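Local coordinates for protein CghA (Chaetomium globosum, PDB 6KBC) that is a fungal protein of two calycin-type beta domains and holds the ligand WK1 in a pocket to which both domains contribute, at residues N82-S92 against H345-P353. Sequence-based numbering, arbitrary orientation.
With WK1 ((2S)-3-[(2S,4E)-4-[[(1R,2S,4aR,6S,8R,8aS)-2-[(E)-but-2-en-2-yl]-6,8-dimethyl-1,2,4a,5,6,7,8,8a-octahydronaphthalen-1-yl]-oxidanyl-methylidene]-3,5-bis(oxidanylidene)pyrrolidin-2-yl]-2-methyl-2-oxidanyl-propanoic acid), chain B.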
loop_
_atom_site.group_PDB
_atom_site.type_symbol
_atom_site.label_atom_id
_atom_site.label_comp_id
_atom_site.label_asym_id
_atom_site.label_seq_id
_atom_site.Cartn_x
_atom_site.Cartn_y
_atom_site.Cartn_z
ATOM N N ASN A 82 3.139 8.077 -7.663
ATOM C CA ASN A 82 2.329 9.235 -7.319
ATOM C C ASN A 82 3.102 10.106 -6.344
ATOM O O ASN A 82 3.724 9.597 -5.410
ATOM C CB ASN A 82 0.995 8.820 -6.701
ATOM C CG ASN A 82 0.091 8.148 -7.703
ATOM O OD1 ASN A 82 -0.600 8.822 -8.458
ATOM N ND2 ASN A 82 0.119 6.815 -7.745
ATOM N N ALA A 83 3.017 11.418 -6.539
ATOM C CA ALA A 83 3.737 12.359 -5.697
ATOM C C ALA A 83 2.859 13.574 -5.460
ATOM O O ALA A 83 2.115 13.989 -6.355
ATOM C CB ALA A 83 5.067 12.784 -6.350
ATOM N N ALA A 84 2.939 14.132 -4.253
ATOM C CA ALA A 84 2.138 15.286 -3.876
ATOM C C ALA A 84 3.001 16.270 -3.102
ATOM O O ALA A 84 3.859 15.865 -2.314
ATOM C CB ALA A 84 0.924 14.880 -3.026
ATOM N N TRP A 85 2.760 17.561 -3.322
ATOM C CA TRP A 85 3.417 18.635 -2.586
ATOM C C TRP A 85 2.352 19.487 -1.913
ATOM O O TRP A 85 1.271 19.687 -2.465
ATOM C CB TRP A 85 4.237 19.553 -3.505
ATOM C CG TRP A 85 5.481 18.981 -4.108
ATOM C CD1 TRP A 85 6.776 19.256 -3.737
ATOM C CD2 TRP A 85 5.565 18.062 -5.209
ATOM N NE1 TRP A 85 7.649 18.556 -4.534
ATOM C CE2 TRP A 85 6.935 17.830 -5.454
ATOM C CE3 TRP A 85 4.616 17.416 -6.011
ATOM C CZ2 TRP A 85 7.377 16.973 -6.459
ATOM C CZ3 TRP A 85 5.054 16.565 -7.007
ATOM C CH2 TRP A 85 6.429 16.346 -7.224
ATOM N N SER A 86 2.690 20.036 -0.745
ATOM C CA SER A 86 1.728 20.846 0.001
ATOM C C SER A 86 1.232 22.043 -0.803
ATOM O O SER A 86 0.150 22.564 -0.516
ATOM C CB SER A 86 2.349 21.333 1.314
ATOM O OG SER A 86 3.550 22.046 1.069
ATOM N N ASP A 87 1.997 22.504 -1.798
ATOM C CA ASP A 87 1.548 23.652 -2.581
ATOM C C ASP A 87 0.470 23.301 -3.600
ATOM O O ASP A 87 0.033 24.190 -4.340
ATOM C CB ASP A 87 2.732 24.335 -3.279
ATOM C CG ASP A 87 3.322 23.519 -4.434
ATOM O OD1 ASP A 87 2.848 22.407 -4.746
ATOM O OD2 ASP A 87 4.295 24.009 -5.048
ATOM N N GLY A 88 0.022 22.041 -3.646
ATOM C CA GLY A 88 -1.016 21.612 -4.558
ATOM C C GLY A 88 -0.515 20.791 -5.726
ATOM O O GLY A 88 -1.312 20.096 -6.364
ATOM N N THR A 89 0.785 20.832 -6.009
ATOM C CA THR A 89 1.305 20.050 -7.118
ATOM C C THR A 89 1.119 18.563 -6.854
ATOM O O THR A 89 1.376 18.072 -5.753
ATOM C CB THR A 89 2.786 20.331 -7.352
ATOM O OG1 THR A 89 3.015 21.741 -7.374
ATOM C CG2 THR A 89 3.210 19.735 -8.675
ATOM N N VAL A 90 0.653 17.848 -7.870
ATOM C CA VAL A 90 0.631 16.397 -7.832
ATOM C C VAL A 90 1.254 15.900 -9.126
ATOM O O VAL A 90 1.233 16.581 -10.156
ATOM C CB VAL A 90 -0.793 15.831 -7.638
ATOM C CG1 VAL A 90 -1.377 16.320 -6.307
ATOM C CG2 VAL A 90 -1.675 16.221 -8.811
ATOM N N TRP A 91 1.818 14.704 -9.063
ATOM C CA TRP A 91 2.549 14.129 -10.178
ATOM C C TRP A 91 2.291 12.636 -10.165
ATOM O O TRP A 91 2.587 11.962 -9.172
ATOM C CB TRP A 91 4.043 14.426 -10.051
ATOM C CG TRP A 91 4.874 14.097 -11.248
ATOM C CD1 TRP A 91 5.284 14.960 -12.229
ATOM C CD2 TRP A 91 5.439 12.819 -11.574
ATOM N NE1 TRP A 91 6.060 14.291 -13.149
ATOM C CE2 TRP A 91 6.177 12.980 -12.765
ATOM C CE3 TRP A 91 5.392 11.555 -10.974
ATOM C CZ2 TRP A 91 6.858 11.921 -13.372
ATOM C CZ3 TRP A 91 6.075 10.506 -11.573
ATOM C CH2 TRP A 91 6.800 10.696 -12.761
ATOM N N SER A 92 1.735 12.129 -11.258
ATOM C CA SER A 92 1.358 10.729 -11.360
ATOM C C SER A 92 1.753 10.239 -12.735
ATOM O O SER A 92 1.289 10.778 -13.742
ATOM C CB SER A 92 -0.149 10.530 -11.134
ATOM O OG SER A 92 -0.533 10.931 -9.824
ATOM N N HIS A 345 -9.826 13.929 4.524
ATOM C CA HIS A 345 -9.185 14.293 3.268
ATOM C C HIS A 345 -8.686 15.727 3.322
ATOM O O HIS A 345 -9.489 16.666 3.398
ATOM C CB HIS A 345 -10.165 14.143 2.109
ATOM C CG HIS A 345 -10.650 12.737 1.911
ATOM N ND1 HIS A 345 -11.859 12.446 1.316
ATOM C CD2 HIS A 345 -10.080 11.547 2.219
ATOM C CE1 HIS A 345 -12.019 11.134 1.274
ATOM N NE2 HIS A 345 -10.946 10.564 1.802
ATOM N N HIS A 346 -7.367 15.895 3.265
ATOM C CA HIS A 346 -6.740 17.203 3.327
ATOM C C HIS A 346 -6.282 17.692 1.966
ATOM O O HIS A 346 -6.481 18.858 1.633
ATOM C CB HIS A 346 -5.548 17.178 4.293
ATOM C CG HIS A 346 -4.842 18.491 4.383
ATOM N ND1 HIS A 346 -5.334 19.548 5.118
ATOM C CD2 HIS A 346 -3.700 18.933 3.800
ATOM C CE1 HIS A 346 -4.521 20.582 4.990
ATOM N NE2 HIS A 346 -3.519 20.234 4.200
ATOM N N GLN A 347 -5.696 16.819 1.160
ATOM C CA GLN A 347 -5.225 17.198 -0.159
ATOM C C GLN A 347 -5.587 16.095 -1.124
ATOM O O GLN A 347 -5.287 14.927 -0.866
ATOM C CB GLN A 347 -3.698 17.431 -0.195
ATOM C CG GLN A 347 -3.225 17.867 -1.573
ATOM C CD GLN A 347 -1.713 18.048 -1.671
ATOM O OE1 GLN A 347 -0.985 17.964 -0.673
ATOM N NE2 GLN A 347 -1.235 18.284 -2.890
ATOM N N ALA A 348 -6.201 16.479 -2.237
ATOM C CA ALA A 348 -6.511 15.542 -3.308
ATOM C C ALA A 348 -5.228 15.186 -4.040
ATOM O O ALA A 348 -4.605 16.041 -4.671
ATOM C CB ALA A 348 -7.521 16.157 -4.272
ATOM N N TRP A 349 -4.837 13.924 -3.963
ATOM C CA TRP A 349 -3.552 13.490 -4.485
ATOM C C TRP A 349 -3.688 12.945 -5.902
ATOM O O TRP A 349 -3.040 13.432 -6.835
ATOM C CB TRP A 349 -2.991 12.442 -3.524
ATOM C CG TRP A 349 -1.592 11.975 -3.797
ATOM C CD1 TRP A 349 -0.810 12.258 -4.882
ATOM C CD2 TRP A 349 -0.830 11.105 -2.965
ATOM N NE1 TRP A 349 0.414 11.625 -4.760
ATOM C CE2 TRP A 349 0.422 10.907 -3.593
ATOM C CE3 TRP A 349 -1.080 10.473 -1.743
ATOM C CZ2 TRP A 349 1.413 10.106 -3.041
ATOM C CZ3 TRP A 349 -0.087 9.668 -1.195
ATOM C CH2 TRP A 349 1.137 9.491 -1.848
ATOM N N TRP A 350 -4.522 11.923 -6.075
ATOM C CA TRP A 350 -4.864 11.420 -7.392
ATOM C C TRP A 350 -6.348 11.099 -7.399
ATOM O O TRP A 350 -6.979 10.959 -6.350
ATOM C CB TRP A 350 -4.011 10.196 -7.783
ATOM C CG TRP A 350 -4.343 8.920 -7.061
ATOM C CD1 TRP A 350 -5.373 8.051 -7.333
ATOM C CD2 TRP A 350 -3.615 8.348 -5.974
ATOM N NE1 TRP A 350 -5.329 6.981 -6.470
ATOM C CE2 TRP A 350 -4.265 7.142 -5.621
ATOM C CE3 TRP A 350 -2.473 8.740 -5.260
ATOM C CZ2 TRP A 350 -3.819 6.333 -4.586
ATOM C CZ3 TRP A 350 -2.029 7.927 -4.225
ATOM C CH2 TRP A 350 -2.703 6.736 -3.899
ATOM N N ALA A 351 -6.907 11.028 -8.599
ATOM C CA ALA A 351 -8.320 10.698 -8.769
ATOM C C ALA A 351 -8.489 10.229 -10.196
ATOM O O ALA A 351 -8.235 10.999 -11.128
ATOM C CB ALA A 351 -9.217 11.900 -8.483
ATOM N N LYS A 352 -8.870 8.972 -10.373
ATOM C CA LYS A 352 -9.090 8.467 -11.711
ATOM C C LYS A 352 -10.282 7.523 -11.714
ATOM O O LYS A 352 -10.534 6.825 -10.720
ATOM C CB LYS A 352 -7.844 7.755 -12.249
ATOM C CG LYS A 352 -7.453 6.522 -11.493
ATOM C CD LYS A 352 -6.216 5.884 -12.132
ATOM C CE LYS A 352 -5.824 4.628 -11.382
ATOM N NZ LYS A 352 -4.622 3.953 -11.957
ATOM N N PRO A 353 -11.039 7.490 -12.811
ATOM C CA PRO A 353 -12.193 6.584 -12.895
ATOM C C PRO A 353 -11.761 5.131 -12.922
ATOM O O PRO A 353 -10.718 4.784 -13.480
ATOM C CB PRO A 353 -12.861 6.975 -14.225
ATOM C CG PRO A 353 -12.346 8.339 -14.550
ATOM C CD PRO A 353 -10.941 8.381 -13.982
HETATM O O WK1 B . -2.188 4.406 -11.392
HETATM C C17 WK1 B . -1.827 4.648 -10.269
HETATM O O1 WK1 B . -0.934 5.413 -10.034
HETATM C C19 WK1 B . -2.493 4.007 -9.121
HETATM O O2 WK1 B . -3.595 3.253 -9.495
HETATM C C18 WK1 B . -3.020 5.072 -8.211
HETATM C C20 WK1 B . -1.425 3.118 -8.547
HETATM C C22 WK1 B . -1.769 2.687 -7.179
HETATM N N WK1 B . -0.765 1.972 -6.414
HETATM C C21 WK1 B . -1.321 0.918 -5.827
HETATM O O5 WK1 B . -0.642 0.107 -5.050
HETATM C C23 WK1 B . -2.938 1.854 -7.010
HETATM O O4 WK1 B . -4.124 2.077 -7.538
HETATM C C24 WK1 B . -2.744 0.736 -6.152
HETATM C C16 WK1 B . -3.733 -0.261 -5.757
HETATM O O3 WK1 B . -4.919 -0.129 -6.210
HETATM C C9 WK1 B . -3.400 -1.292 -4.762
HETATM C C8 WK1 B . -3.659 -0.502 -3.448
HETATM C C12 WK1 B . -3.247 0.953 -3.367
HETATM C C13 WK1 B . -2.103 1.341 -2.851
HETATM C C90 WK1 B . -1.723 2.781 -2.793
HETATM C C14 WK1 B . -4.155 2.009 -3.888
HETATM C C7 WK1 B . -5.107 -0.523 -3.061
HETATM C C6 WK1 B . -5.722 -1.672 -2.977
HETATM C C3 WK1 B . -5.018 -2.860 -3.552
HETATM C C4 WK1 B . -4.256 -2.549 -4.824
HETATM C C5 WK1 B . -3.371 -3.747 -5.112
HETATM C C11 WK1 B . -2.727 -3.599 -6.454
HETATM C C2 WK1 B . -5.826 -4.126 -3.670
HETATM C C1 WK1 B . -4.818 -5.229 -3.720
HETATM C C10 WK1 B . -5.381 -6.608 -3.621
HETATM C C WK1 B . -4.069 -5.089 -5.010
HETATM O O HOH W 1 -3.456 18.864 -4.747
HETATM O O HOH W 2 -2.491 12.862 -9.612
#
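The indole of Trp349 lies between two neighbours: Ala84 CB sits over one face, 3.7 Å from the centroid of the Trp349 five-membered ring in a CH-pi contact, and Trp350 CZ3 stands over the centre of the opposite face. At the ring's edge, in its plane, are Asn82 O and Ala83 N. With CG anti to the backbone N (chi1 -173°), the Trp349 side chain reaches across strand 82-85, its NE1 edge against the backbone at Ala83. The Trp350 indole meets Trp349 CE2 at its own edge and carries two groups over one face, both offset toward the rim: methyl C18 of WK1 and the amide of Asn82, whose plane is turned 32° from the ring. That amide is fixed at both ends: Ser92 OG donates to Asn82 OD1 at a short 2.5 Å, while Asn82 ND2 gives a nearly straight bond of 2.9 Å to WK1 O1. The extended Lys352 brings NZ to a short 2.5 Å from WK1 O and also bonds O2, so the two domains grip the ligand's acid end. Gln347 stretches to the type I turn 85-88, where its NE2 reaches Trp85 O at 2.9 Å from above the carbonyl plane; Gly88 N comes to the same oxygen from the opposite face. One water ties Gly88 O to Gln347 NE2 and Ala348 O, and a second links Ser92 OG to Trp349 O. Between these waters Val90 CG1 packs 3.4 Å from Trp349 O. The hairpin 82-92 belongs to the N-terminal domain, and Trp349 also touches Ala61 and Thr63 of strand 60-69, which pairs with the hairpin's first strand. Strand 348-353, of the C-terminal domain, pairs antiparallel with strand 363-375, with a classic beta bulge at Trp349 and Trp350; Asn364 there bonds Trp350 NE1 and WK1.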